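PDB 3BWZ: cellulosomal scaffoldin adaptor protein B from Acetivibrio cellulolyticus, which acts as an adaptor scaffoldin of the cellulosome, here represented by a type II cohesin module, a kind of domain that typically binds dockerin modules. Local coordinates for residues Val96-Asp99 and Asp100-Thr103; Lys42-Pro45 and Ala46-Gln49. All blocks are in the same frame, centred on the assembly; numbering follows the deposited sequence.

How the interactions relate
The two interactions lie on opposite sides of the centre of one cohesin module, a beta-sandwich of jelly-roll type; their centres are about 37 Å apart and their nearest atoms about 24 Å. Interaction 2 comes first along the chain, in the turn that leads from strand 34-42 to strand 48-51. Interaction 1 follows strand 88-94 and forms the start of helix 98-104, before strand 111-120. Strand 34-42 connects the two places: it runs into the turn of interaction 2 and its residue Ser35 touches the helix of interaction 1, while strand 88-94 pairs with it. The contacts thus shape two separate connections of the same module and do not touch.

Interaction 1: Val96-Asp99 and Asp100-Thr103; sequences VSLD and DYRT
Ser97 O accepts from Tyr101 N (3.1 Å), Leu98 O from Arg102 N (2.8 Å) and Asp99 O from Thr103 N (3.0 Å), three successive i to i+4 bonds that make the first turns of helix 98-104, a short helix at one end of the cohesin sandwich, consistent with that of other type II cohesins. Ser97, at the N-cap position, centres an inverse gamma turn, but its side chain makes no capping bond. Tyr101 CG stands anti to the backbone N (chi1 -180°), which takes the ring away from the turn into the protein; its hydroxyl is hydrogen-bonded to Phe34 O and Glu108 N, and the rings of Tyr95 and Trp148 meet the Tyr101 ring edge-to-face. Leu98 CD2 lies 4.2 Å from Tyr101 CD2. On the outer side, Arg102 doubles back alongside Asp99, bent at chi3 (-60°), with Leu98 O and Asp99 CA over one guanidinium face, both displaced toward its rim. The carboxylate is turned 71° from the guanidinium; Arg102 NH2 and Asp99 OD1 form a salt bridge, its hydrogen bond weak and its 2.5 Å length doubtfully short. Water 1 joins Arg102 NH1 to Asp99 OD1. Thr103 OG1 donates to Asp99 O at 3.0 Å, from the face of the carbonyl plane opposite Thr103 N.

Interaction 2: Lys42-Pro45 and Ala46-Gln49; sequences KYDP and AVLQ
Asp44 and Val47 cross obliquely, Val47 CG2 lying 3.6 Å from Asp44 OD2 at one end of the carboxylate. With CG anti to the backbone N (chi1 -178°), the Asp44 side chain reaches forward along the turn, and OD1 takes the Ala46 N-H at 2.9 Å from above the carboxylate plane. The main-chain oxygen of the same residue is gripped twice: Leu48 N meets Asp44 O at 3.0 Å, nearly along the C=O axis, and Val47 N reaches it from well above the carbonyl plane. Tyr43, its CG between the backbone N and carbonyl carbon (chi1 64°), turns a ring edge to Leu48 O, which lies near the ring plane, 3.4 Å from Tyr43 CE1. The Leu48 side chain sits against Phe118, whose ring also meets that of Tyr43, so both residues face the core. Pro45 CA-H points at Leu48 O as well, and water 2 bridges Pro45 O to Leu48 O, donating to each. Asp44 thus heads an Asx turn within a wider Asx motif, its carboxylate and carbonyl together binding three N-H groups, where the cohesin chain passes from strand 34-42 to strand 48-51, which pairs with strand 111-120 of the jelly roll.

Interaction 1: Val96-Asp99 and Asp100-Thr103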
ATOM      1  N   VAL A  96      -9.623  -1.100  15.379  1.00  9.19           N
ATOM      2  CA  VAL A  96     -10.786  -1.811  15.870  1.00  9.81           C
ATOM      3  C   VAL A  96     -11.522  -1.022  16.949  1.00 10.05           C
ATOM      4  O   VAL A  96     -12.742  -1.076  17.025  1.00 11.20           O
ATOM      5  CB  VAL A  96     -10.386  -3.223  16.379  1.00 11.20           C
ATOM      6  CG1 VAL A  96     -11.564  -3.956  17.024  1.00 14.18           C
ATOM      7  CG2 VAL A  96      -9.793  -4.032  15.230  1.00 13.13           C
ATOM      8  N   SER A  97     -10.784  -0.279  17.772  1.00  9.78           N
ATOM      9  CA  SER A  97     -11.382   0.475  18.882  1.00 10.30           C
ATOM     10  C   SER A  97     -11.901   1.802  18.372  1.00 10.10           C
ATOM     11  O   SER A  97     -11.365   2.888  18.679  1.00 11.22           O
ATOM     12  CB  SER A  97     -10.358   0.668  19.986  1.00 11.59           C
ATOM     13  OG  SER A  97      -9.950  -0.570  20.515  1.00 15.40           O
ATOM     14  N   LEU A  98     -12.965   1.722  17.577  1.00 10.22           N
ATOM     15  CA  LEU A  98     -13.447   2.892  16.841  1.00 10.43           C
ATOM     16  C   LEU A  98     -14.152   3.922  17.701  1.00 10.62           C
ATOM     17  O   LEU A  98     -14.059   5.108  17.421  1.00 11.09           O
ATOM     18  CB  LEU A  98     -14.321   2.459  15.668  1.00 10.73           C
ATOM     19  CG  LEU A  98     -13.592   1.673  14.572  1.00 10.77           C
ATOM     20  CD1 LEU A  98     -14.559   1.248  13.484  1.00 13.25           C
ATOM     21  CD2 LEU A  98     -12.444   2.491  13.965  1.00 11.79           C
ATOM     22  N   ASP A  99     -14.877   3.491  18.720  1.00 11.49           N
ATOM     23  CA  ASP A  99     -15.516   4.435  19.617  1.00 12.35           C
ATOM     24  C   ASP A  99     -14.460   5.395  20.199  1.00 11.65           C
ATOM     25  O   ASP A  99     -14.619   6.616  20.188  1.00 12.69           O
ATOM     26  CB  ASP A  99     -16.209   3.668  20.771  1.00 14.96           C
ATOM     27  CG  ASP A  99     -17.392   2.813  20.345  1.00 22.70           C
ATOM     28  OD1 ASP A  99     -17.887   2.945  19.220  1.00 27.76           O
ATOM     29  OD2 ASP A  99     -17.847   1.992  21.185  1.00 28.68           O
ATOM     30  N   ASP A 100     -13.363   4.828  20.673  1.00 11.12           N
ATOM     31  CA  ASP A 100     -12.294   5.624  21.258  1.00 10.67           C
ATOM     32  C   ASP A 100     -11.623   6.512  20.223  1.00 10.27           C
ATOM     33  O   ASP A 100     -11.284   7.659  20.510  1.00 10.82           O
ATOM     34  CB  ASP A 100     -11.294   4.735  21.968  1.00 12.06           C
ATOM     35  CG  ASP A 100     -11.877   4.098  23.227  1.00 14.12           C
ATOM     36  OD1 ASP A 100     -12.838   4.645  23.820  1.00 17.36           O
ATOM     37  OD2 ASP A 100     -11.374   3.027  23.577  1.00 18.76           O
ATOM     38  N   TYR A 101     -11.440   5.997  19.011  1.00  9.66           N
ATOM     39  CA  TYR A 101     -10.862   6.802  17.932  1.00  8.75           C
ATOM     40  C   TYR A 101     -11.747   7.992  17.601  1.00  9.47           C
ATOM     41  O   TYR A 101     -11.268   9.122  17.471  1.00 10.16           O
ATOM     42  CB  TYR A 101     -10.607   5.886  16.737  1.00  8.86           C
ATOM     43  CG  TYR A 101     -10.004   6.530  15.503  1.00  7.99           C
ATOM     44  CD1 TYR A 101      -8.922   7.392  15.566  1.00  9.09           C
ATOM     45  CD2 TYR A 101     -10.514   6.241  14.265  1.00  8.78           C
ATOM     46  CE1 TYR A 101      -8.368   7.936  14.420  1.00  9.10           C
ATOM     47  CE2 TYR A 101      -9.970   6.762  13.107  1.00  8.37           C
ATOM     48  CZ  TYR A 101      -8.896   7.615  13.178  1.00  8.48           C
ATOM     49  OH  TYR A 101      -8.320   8.159  12.054  1.00  9.32           O
ATOM     50  N   ARG A 102     -13.048   7.760  17.464  1.00 10.35           N
ATOM     51  CA  ARG A 102     -13.965   8.881  17.232  1.00 11.44           C
ATOM     52  C   ARG A 102     -13.894   9.920  18.348  1.00 11.97           C
ATOM     53  O   ARG A 102     -13.885  11.127  18.100  1.00 12.24           O
ATOM     54  CB  ARG A 102     -15.412   8.403  17.101  1.00 11.85           C
ATOM     55  CG  ARG A 102     -15.653   7.572  15.890  1.00 12.70           C
ATOM     56  CD  ARG A 102     -17.125   7.384  15.599  1.00 13.39           C
ATOM     57  NE  ARG A 102     -17.836   6.720  16.690  1.00 14.35           N
ATOM     58  CZ  ARG A 102     -17.934   5.411  16.861  1.00 14.24           C
ATOM     59  NH1 ARG A 102     -17.374   4.574  16.012  1.00 14.13           N
ATOM     60  NH2 ARG A 102     -18.628   4.932  17.880  1.00 17.29           N
ATOM     61  N   THR A 103     -13.821   9.456  19.587  1.00 12.32           N
ATOM     62  CA  THR A 103     -13.854  10.374  20.730  1.00 13.05           C
ATOM     63  C   THR A 103     -12.627  11.287  20.755  1.00 12.87           C
ATOM     64  O   THR A 103     -12.709  12.444  21.152  1.00 13.69           O
ATOM     65  CB  THR A 103     -14.034   9.579  22.031  1.00 14.50           C
ATOM     66  OG1 THR A 103     -15.289   8.890  21.972  1.00 17.70           O
ATOM     67  CG2 THR A 103     -14.002  10.504  23.233  1.00 16.81           C
TER
HETATM   68  O   HOH W   1     -17.959   1.709  16.401  1.00 26.81           O

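Interaction 2: Lys42-Pro45 and Ala46-Gln49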
ATOM      1  N   LYS A  42      -0.221  -5.396  -6.901  1.00  8.16           N
ATOM      2  CA  LYS A  42       0.349  -6.280  -7.909  1.00  8.52           C
ATOM      3  C   LYS A  42       1.696  -5.744  -8.371  1.00  7.97           C
ATOM      4  O   LYS A  42       1.868  -4.558  -8.604  1.00  9.83           O
ATOM      5  CB  LYS A  42      -0.610  -6.387  -9.099  1.00 10.35           C
ATOM      6  CG  LYS A  42      -0.167  -7.281 -10.240  1.00 12.39           C
ATOM      7  CD  LYS A  42      -0.295  -8.748  -9.907  1.00 14.88           C
ATOM      8  CE  LYS A  42       0.197  -9.627 -11.034  1.00 15.27           C
ATOM      9  NZ  LYS A  42       1.670  -9.528 -11.221  1.00 17.32           N
ATOM     10  N   TYR A  43       2.646  -6.650  -8.497  1.00  7.92           N
ATOM     11  CA  TYR A  43       3.978  -6.334  -9.018  1.00  7.63           C
ATOM     12  C   TYR A  43       4.449  -7.516  -9.844  1.00  7.98           C
ATOM     13  O   TYR A  43       3.858  -8.599  -9.780  1.00  8.66           O
ATOM     14  CB  TYR A  43       4.972  -5.995  -7.882  1.00  7.86           C
ATOM     15  CG  TYR A  43       5.226  -7.161  -6.967  1.00  7.58           C
ATOM     16  CD1 TYR A  43       6.304  -8.005  -7.154  1.00  7.62           C
ATOM     17  CD2 TYR A  43       4.340  -7.468  -5.957  1.00  7.75           C
ATOM     18  CE1 TYR A  43       6.512  -9.111  -6.354  1.00  8.25           C
ATOM     19  CE2 TYR A  43       4.533  -8.575  -5.133  1.00  8.14           C
ATOM     20  CZ  TYR A  43       5.613  -9.400  -5.336  1.00  8.30           C
ATOM     21  OH  TYR A  43       5.765 -10.515  -4.545  1.00  9.27           O
ATOM     22  N   ASP A  44       5.524  -7.319 -10.605  1.00  7.80           N
ATOM     23  CA  ASP A  44       6.064  -8.375 -11.445  1.00  8.06           C
ATOM     24  C   ASP A  44       7.156  -9.077 -10.658  1.00  8.46           C
ATOM     25  O   ASP A  44       8.198  -8.494 -10.409  1.00  8.28           O
ATOM     26  CB  ASP A  44       6.631  -7.784 -12.751  1.00  8.90           C
ATOM     27  CG  ASP A  44       7.168  -8.839 -13.683  1.00  9.63           C
ATOM     28  OD1 ASP A  44       7.418  -9.985 -13.229  1.00 10.72           O
ATOM     29  OD2 ASP A  44       7.349  -8.511 -14.876  1.00 12.36           O
ATOM     30  N   PRO A  45       6.923 -10.331 -10.239  1.00  8.83           N
ATOM     31  CA  PRO A  45       7.870 -10.983  -9.356  1.00  9.71           C
ATOM     32  C   PRO A  45       9.160 -11.426 -10.044  1.00 10.01           C
ATOM     33  O   PRO A  45      10.085 -11.825  -9.362  1.00 11.40           O
ATOM     34  CB  PRO A  45       7.081 -12.194  -8.862  1.00 12.26           C
ATOM     35  CG  PRO A  45       6.153 -12.512  -9.986  1.00 12.26           C
ATOM     36  CD  PRO A  45       5.754 -11.184 -10.537  1.00 10.31           C
ATOM     37  N   ALA A  46       9.234 -11.305 -11.362  1.00  9.82           N
ATOM     38  CA  ALA A  46      10.511 -11.483 -12.059  1.00 10.80           C
ATOM     39  C   ALA A  46      11.404 -10.259 -11.897  1.00  9.88           C
ATOM     40  O   ALA A  46      12.617 -10.350 -12.086  1.00 11.49           O
ATOM     41  CB  ALA A  46      10.310 -11.785 -13.555  1.00 12.33           C
ATOM     42  N   VAL A  47      10.800  -9.116 -11.616  1.00  8.87           N
ATOM     43  CA  VAL A  47      11.521  -7.842 -11.632  1.00  8.45           C
ATOM     44  C   VAL A  47      11.786  -7.282 -10.247  1.00  7.66           C
ATOM     45  O   VAL A  47      12.852  -6.726 -10.016  1.00  8.29           O
ATOM     46  CB  VAL A  47      10.775  -6.825 -12.517  1.00  9.50           C
ATOM     47  CG1 VAL A  47      11.519  -5.485 -12.561  1.00 10.07           C
ATOM     48  CG2 VAL A  47      10.610  -7.368 -13.937  1.00 11.54           C
ATOM     49  N   LEU A  48      10.809  -7.409  -9.352  1.00  7.49           N
ATOM     50  CA  LEU A  48      10.876  -6.828  -8.014  1.00  7.16           C
ATOM     51  C   LEU A  48      10.569  -7.894  -6.980  1.00  7.04           C
ATOM     52  O   LEU A  48       9.734  -8.774  -7.230  1.00  8.15           O
ATOM     53  CB  LEU A  48       9.846  -5.704  -7.851  1.00  7.38           C
ATOM     54  CG  LEU A  48       9.983  -4.496  -8.791  1.00  8.22           C
ATOM     55  CD1 LEU A  48       8.856  -3.513  -8.497  1.00  8.71           C
ATOM     56  CD2 LEU A  48      11.360  -3.820  -8.693  1.00  8.98           C
ATOM     57  N   GLN A  49      11.177  -7.760  -5.804  1.00  7.01           N
ATOM     58  CA  GLN A  49      10.920  -8.681  -4.686  1.00  6.94           C
ATOM     59  C   GLN A  49      10.626  -7.880  -3.432  1.00  6.83           C
ATOM     60  O   GLN A  49      11.458  -7.082  -3.014  1.00  7.13           O
ATOM     61  CB  GLN A  49      12.132  -9.549  -4.413  1.00  7.80           C
ATOM     62  CG  GLN A  49      11.953 -10.479  -3.228  1.00  8.04           C
ATOM     63  CD  GLN A  49      13.166 -11.308  -2.904  1.00  9.37           C
ATOM     64  OE1 GLN A  49      13.056 -12.492  -2.491  1.00 13.64           O
ATOM     65  NE2 GLN A  49      14.301 -10.739  -3.094  1.00  9.39           N
TER
HETATM   66  O   HOH W   2       9.914 -11.554  -6.639  1.00 12.80           O